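Local coordinates for protein CDA peptide synthetase I (Streptomyces coelicolor, PDB 5DU9) that forms a condensation domain of a nonribosomal peptide synthetase, with a two-lobed fold, here modelled with (2s)-2-amino-n-butyl-propanamide, at residues R54-R66 with E72-P84. The protein carries 1 engineered substitution. Numbering follows the deposited sequence.
Sequences RLTVAGTETLCSR and EGRPYRAYCPPAP
Glu61 OE2 is gripped end-on by both terminal nitrogens of Arg77, NH1 at 2.9 Å and NH2 at 3.1 Å. The salt bridge lies in the guanidinium plane; the carboxylate is turned 73° from that plane, and both nitrogens meet OE2 from the same face of it. NH1 also donates to Ser65 OG at 2.9 Å, and that hydroxyl in turn donates to Glu61 O, which Cys64 N reaches from the opposite face. A bend at chi3 (62°) folds the otherwise extended Arg77 chain along Ser65 CB and carries the guanidinium to Glu61. These residues stand where helix 46-58 and a short 3-10 turn lead into the antiparallel hairpin of strands 65-69 and 75-79, at the periphery of the condensation domain. Arg66 and Ala78 form a hydrogen-bonded pair of it, with Arg66 N to Ala78 O and Ala78 N to Arg66 O both 2.9 Å; Cys80 N also donates to Cys64 O. On the face shared by Arg66 and Ala78, the Arg66 chain runs past Ala78 CB and Cys80 SG, and its NH1 bonds to Asp133 O. The Tyr79 ring carries Pro81 CD over the centre of one face, while Glu61 CG and Cys64 CB pack obliquely against CD1 and CE1. Two waters each bridge its hydroxyl to Ala58 O near the helix end. Beyond the hairpin, Pro82 packs its CG on Ala58 CB, 4.0 Å away, and its CD on Cys64 SG. Extended Arg54 brings NH2 to Ala83 O in a weak, doubtful bond, too short and badly angled.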
loop_
_atom_site.group_PDB
_atom_site.type_symbol
_atom_site.label_atom_id
_atom_site.label_comp_id
_atom_site.label_asym_id
_atom_site.label_seq_id
_atom_site.Cartn_x
_atom_site.Cartn_y
_atom_site.Cartn_z
ATOM N N ARG A 54 -12.535 -15.534 12.739
ATOM C CA ARG A 54 -12.484 -15.353 14.183
ATOM C C ARG A 54 -11.152 -15.846 14.735
ATOM O O ARG A 54 -10.520 -15.162 15.540
ATOM C CB ARG A 54 -13.649 -16.078 14.859
ATOM C CG ARG A 54 -13.821 -15.696 16.321
ATOM C CD ARG A 54 -15.165 -16.139 16.874
ATOM N NE ARG A 54 -15.291 -15.823 18.295
ATOM C CZ ARG A 54 -15.718 -14.658 18.778
ATOM N NH1 ARG A 54 -16.074 -13.674 17.962
ATOM N NH2 ARG A 54 -15.792 -14.477 20.090
ATOM N N LEU A 55 -10.721 -17.021 14.286
ATOM C CA LEU A 55 -9.445 -17.586 14.716
ATOM C C LEU A 55 -8.283 -16.723 14.245
ATOM O O LEU A 55 -7.305 -16.530 14.965
ATOM C CB LEU A 55 -9.278 -19.009 14.184
ATOM C CG LEU A 55 -10.237 -20.067 14.733
ATOM C CD1 LEU A 55 -10.095 -21.360 13.945
ATOM C CD2 LEU A 55 -9.980 -20.312 16.210
ATOM N N THR A 56 -8.397 -16.205 13.027
ATOM C CA THR A 56 -7.335 -15.403 12.442
ATOM C C THR A 56 -7.179 -14.093 13.198
ATOM O O THR A 56 -6.069 -13.707 13.564
ATOM C CB THR A 56 -7.606 -15.114 10.955
ATOM O OG1 THR A 56 -7.606 -16.347 10.223
ATOM C CG2 THR A 56 -6.541 -14.193 10.377
ATOM N N VAL A 57 -8.293 -13.403 13.423
ATOM C CA VAL A 57 -8.261 -12.140 14.148
ATOM C C VAL A 57 -7.703 -12.363 15.552
ATOM O O VAL A 57 -6.827 -11.626 15.999
ATOM C CB VAL A 57 -9.664 -11.493 14.219
ATOM C CG1 VAL A 57 -9.675 -10.305 15.177
ATOM C CG2 VAL A 57 -10.102 -11.043 12.835
ATOM N N ALA A 58 -8.192 -13.397 16.229
ATOM C CA ALA A 58 -7.761 -13.700 17.591
ATOM C C ALA A 58 -6.239 -13.829 17.699
ATOM O O ALA A 58 -5.658 -13.514 18.738
ATOM C CB ALA A 58 -8.427 -14.976 18.078
ATOM N N GLY A 59 -5.604 -14.280 16.620
ATOM C CA GLY A 59 -4.166 -14.490 16.604
ATOM C C GLY A 59 -3.383 -13.337 16.003
ATOM O O GLY A 59 -2.170 -13.439 15.826
ATOM N N THR A 60 -4.073 -12.240 15.697
ATOM C CA THR A 60 -3.456 -11.074 15.064
ATOM C C THR A 60 -3.601 -9.850 15.961
ATOM O O THR A 60 -4.631 -9.180 15.934
ATOM C CB THR A 60 -4.091 -10.781 13.691
ATOM O OG1 THR A 60 -4.056 -11.960 12.880
ATOM C CG2 THR A 60 -3.352 -9.656 12.978
ATOM N N GLU A 61 -2.564 -9.554 16.741
ATOM C CA GLU A 61 -2.664 -8.543 17.792
ATOM C C GLU A 61 -3.152 -7.196 17.268
ATOM O O GLU A 61 -3.971 -6.542 17.904
ATOM C CB GLU A 61 -1.314 -8.357 18.501
ATOM C CG GLU A 61 -1.374 -7.356 19.647
ATOM C CD GLU A 61 -0.113 -7.323 20.494
ATOM O OE1 GLU A 61 0.811 -8.124 20.242
ATOM O OE2 GLU A 61 -0.055 -6.493 21.425
ATOM N N THR A 62 -2.665 -6.779 16.106
ATOM C CA THR A 62 -3.006 -5.454 15.611
ATOM C C THR A 62 -4.498 -5.352 15.280
ATOM O O THR A 62 -5.095 -4.285 15.413
ATOM C CB THR A 62 -2.170 -5.078 14.371
ATOM O OG1 THR A 62 -2.296 -3.673 14.125
ATOM C CG2 THR A 62 -2.596 -5.863 13.138
ATOM N N LEU A 63 -5.102 -6.464 14.879
ATOM C CA LEU A 63 -6.526 -6.470 14.558
ATOM C C LEU A 63 -7.392 -6.599 15.806
ATOM O O LEU A 63 -8.618 -6.593 15.704
ATOM C CB LEU A 63 -6.855 -7.604 13.584
ATOM C CG LEU A 63 -6.323 -7.440 12.158
ATOM C CD1 LEU A 63 -6.607 -8.702 11.350
ATOM C CD2 LEU A 63 -6.933 -6.224 11.475
ATOM N N CYS A 64 -6.752 -6.722 16.970
ATOM C CA CYS A 64 -7.451 -6.772 18.254
ATOM C C CYS A 64 -7.123 -5.558 19.104
ATOM O O CYS A 64 -7.330 -5.571 20.316
ATOM C CB CYS A 64 -7.075 -8.034 19.033
ATOM S SG CYS A 64 -7.578 -9.567 18.275
ATOM N N SER A 65 -6.599 -4.516 18.470
ATOM C CA SER A 65 -6.067 -3.381 19.203
ATOM C C SER A 65 -6.947 -2.146 19.089
ATOM O O SER A 65 -7.683 -1.970 18.117
ATOM C CB SER A 65 -4.658 -3.054 18.712
ATOM O OG SER A 65 -3.743 -4.073 19.075
ATOM N N ARG A 66 -6.871 -1.304 20.112
ATOM C CA ARG A 66 -7.447 0.029 20.064
ATOM C C ARG A 66 -6.390 1.024 20.509
ATOM O O ARG A 66 -5.319 0.629 20.980
ATOM C CB ARG A 66 -8.685 0.124 20.946
ATOM C CG ARG A 66 -8.429 -0.108 22.422
ATOM C CD ARG A 66 -9.752 -0.166 23.142
ATOM N NE ARG A 66 -9.627 -0.117 24.593
ATOM C CZ ARG A 66 -10.493 0.495 25.397
ATOM N NH1 ARG A 66 -11.547 1.127 24.898
ATOM N NH2 ARG A 66 -10.302 0.482 26.708
ATOM N N GLU A 72 -1.105 12.627 29.878
ATOM C CA GLU A 72 -0.352 13.701 29.233
ATOM C C GLU A 72 -0.803 13.908 27.784
ATOM O O GLU A 72 -0.227 14.715 27.056
ATOM C CB GLU A 72 1.151 13.405 29.274
ATOM C CG GLU A 72 1.769 13.484 30.668
ATOM C CD GLU A 72 1.375 12.324 31.566
ATOM O OE1 GLU A 72 0.965 11.267 31.041
ATOM O OE2 GLU A 72 1.477 12.469 32.802
ATOM N N GLY A 73 -1.831 13.173 27.373
ATOM C CA GLY A 73 -2.390 13.317 26.042
ATOM C C GLY A 73 -1.621 12.575 24.963
ATOM O O GLY A 73 -1.835 12.817 23.776
ATOM N N ARG A 74 -0.734 11.669 25.369
ATOM C CA ARG A 74 0.050 10.885 24.415
ATOM C C ARG A 74 -0.638 9.559 24.094
ATOM O O ARG A 74 -1.207 8.923 24.981
ATOM C CB ARG A 74 1.452 10.621 24.962
ATOM C CG ARG A 74 2.256 11.878 25.226
ATOM C CD ARG A 74 3.700 11.547 25.560
ATOM N NE ARG A 74 4.489 12.749 25.824
ATOM C CZ ARG A 74 4.645 13.306 27.023
ATOM N NH1 ARG A 74 4.070 12.779 28.097
ATOM N NH2 ARG A 74 5.384 14.399 27.148
ATOM N N PRO A 75 -0.579 9.126 22.825
ATOM C CA PRO A 75 -1.270 7.889 22.444
ATOM C C PRO A 75 -0.554 6.613 22.876
ATOM O O PRO A 75 0.674 6.594 22.976
ATOM C CB PRO A 75 -1.310 7.975 20.917
ATOM C CG PRO A 75 -0.097 8.754 20.570
ATOM C CD PRO A 75 0.057 9.774 21.663
ATOM N N TYR A 76 -1.328 5.565 23.135
ATOM C CA TYR A 76 -0.782 4.228 23.318
ATOM C C TYR A 76 -1.759 3.211 22.744
ATOM O O TYR A 76 -2.919 3.530 22.485
ATOM C CB TYR A 76 -0.487 3.936 24.794
ATOM C CG TYR A 76 -1.687 3.885 25.722
ATOM C CD1 TYR A 76 -2.402 2.706 25.905
ATOM C CD2 TYR A 76 -2.079 5.004 26.444
ATOM C CE1 TYR A 76 -3.486 2.651 26.767
ATOM C CE2 TYR A 76 -3.162 4.956 27.312
ATOM C CZ TYR A 76 -3.861 3.778 27.467
ATOM O OH TYR A 76 -4.937 3.726 28.329
ATOM N N ARG A 77 -1.273 1.993 22.526
ATOM C CA ARG A 77 -2.090 0.922 21.977
ATOM C C ARG A 77 -2.464 -0.074 23.071
ATOM O O ARG A 77 -1.622 -0.462 23.880
ATOM C CB ARG A 77 -1.346 0.217 20.838
ATOM C CG ARG A 77 -2.129 -0.911 20.187
ATOM C CD ARG A 77 -1.351 -1.532 19.038
ATOM N NE ARG A 77 -0.101 -2.139 19.490
ATOM C CZ ARG A 77 -0.016 -3.317 20.099
ATOM N NH1 ARG A 77 -1.112 -4.024 20.353
ATOM N NH2 ARG A 77 1.167 -3.785 20.471
ATOM N N ALA A 78 -3.734 -0.470 23.087
ATOM C CA ALA A 78 -4.245 -1.435 24.054
ATOM C C ALA A 78 -4.740 -2.691 23.343
ATOM O O ALA A 78 -5.446 -2.608 22.341
ATOM C CB ALA A 78 -5.362 -0.816 24.877
ATOM N N TYR A 79 -4.362 -3.849 23.877
ATOM C CA TYR A 79 -4.696 -5.141 23.283
ATOM C C TYR A 79 -5.990 -5.699 23.874
ATOM O O TYR A 79 -6.119 -5.824 25.091
ATOM C CB TYR A 79 -3.533 -6.117 23.497
ATOM C CG TYR A 79 -3.802 -7.553 23.101
ATOM C CD1 TYR A 79 -4.282 -7.875 21.838
ATOM C CD2 TYR A 79 -3.544 -8.591 23.986
ATOM C CE1 TYR A 79 -4.513 -9.187 21.474
ATOM C CE2 TYR A 79 -3.771 -9.905 23.633
ATOM C CZ TYR A 79 -4.253 -10.200 22.377
ATOM O OH TYR A 79 -4.479 -11.511 22.027
ATOM N N CYS A 80 -6.937 -6.029 22.998
ATOM C CA CYS A 80 -8.265 -6.489 23.402
ATOM C C CYS A 80 -8.673 -7.766 22.669
ATOM O O CYS A 80 -9.291 -7.697 21.610
ATOM C CB CYS A 80 -9.303 -5.400 23.133
ATOM S SG CYS A 80 -8.976 -3.827 23.952
ATOM N N PRO A 81 -8.337 -8.939 23.232
ATOM C CA PRO A 81 -8.738 -10.205 22.604
ATOM C C PRO A 81 -10.241 -10.288 22.321
ATOM O O PRO A 81 -11.017 -9.611 22.992
ATOM C CB PRO A 81 -8.331 -11.253 23.643
ATOM C CG PRO A 81 -7.209 -10.636 24.380
ATOM C CD PRO A 81 -7.479 -9.155 24.410
ATOM N N PRO A 82 -10.649 -11.100 21.332
ATOM C CA PRO A 82 -12.087 -11.317 21.133
ATOM C C PRO A 82 -12.714 -12.075 22.296
ATOM O O PRO A 82 -12.000 -12.560 23.172
ATOM C CB PRO A 82 -12.149 -12.152 19.847
ATOM C CG PRO A 82 -10.824 -11.969 19.189
ATOM C CD PRO A 82 -9.844 -11.770 20.297
ATOM N N ALA A 83 -14.038 -12.178 22.296
ATOM C CA ALA A 83 -14.742 -12.943 23.318
ATOM C C ALA A 83 -14.520 -14.440 23.111
ATOM O O ALA A 83 -14.168 -14.870 22.012
ATOM C CB ALA A 83 -16.223 -12.619 23.292
ATOM N N PRO A 84 -14.720 -15.243 24.170
ATOM C CA PRO A 84 -14.602 -16.700 24.032
ATOM C C PRO A 84 -15.628 -17.277 23.062
ATOM O O PRO A 84 -16.737 -16.748 22.987
ATOM C CB PRO A 84 -14.851 -17.214 25.454
ATOM C CG PRO A 84 -14.589 -16.050 26.343
ATOM C CD PRO A 84 -14.996 -14.845 25.561
HETATM O O HOH W 1 -15.474 -11.006 19.921
HETATM O O HOH W 2 -3.640 -11.653 19.378
HETATM O O HOH W 3 -6.803 -12.543 20.965
#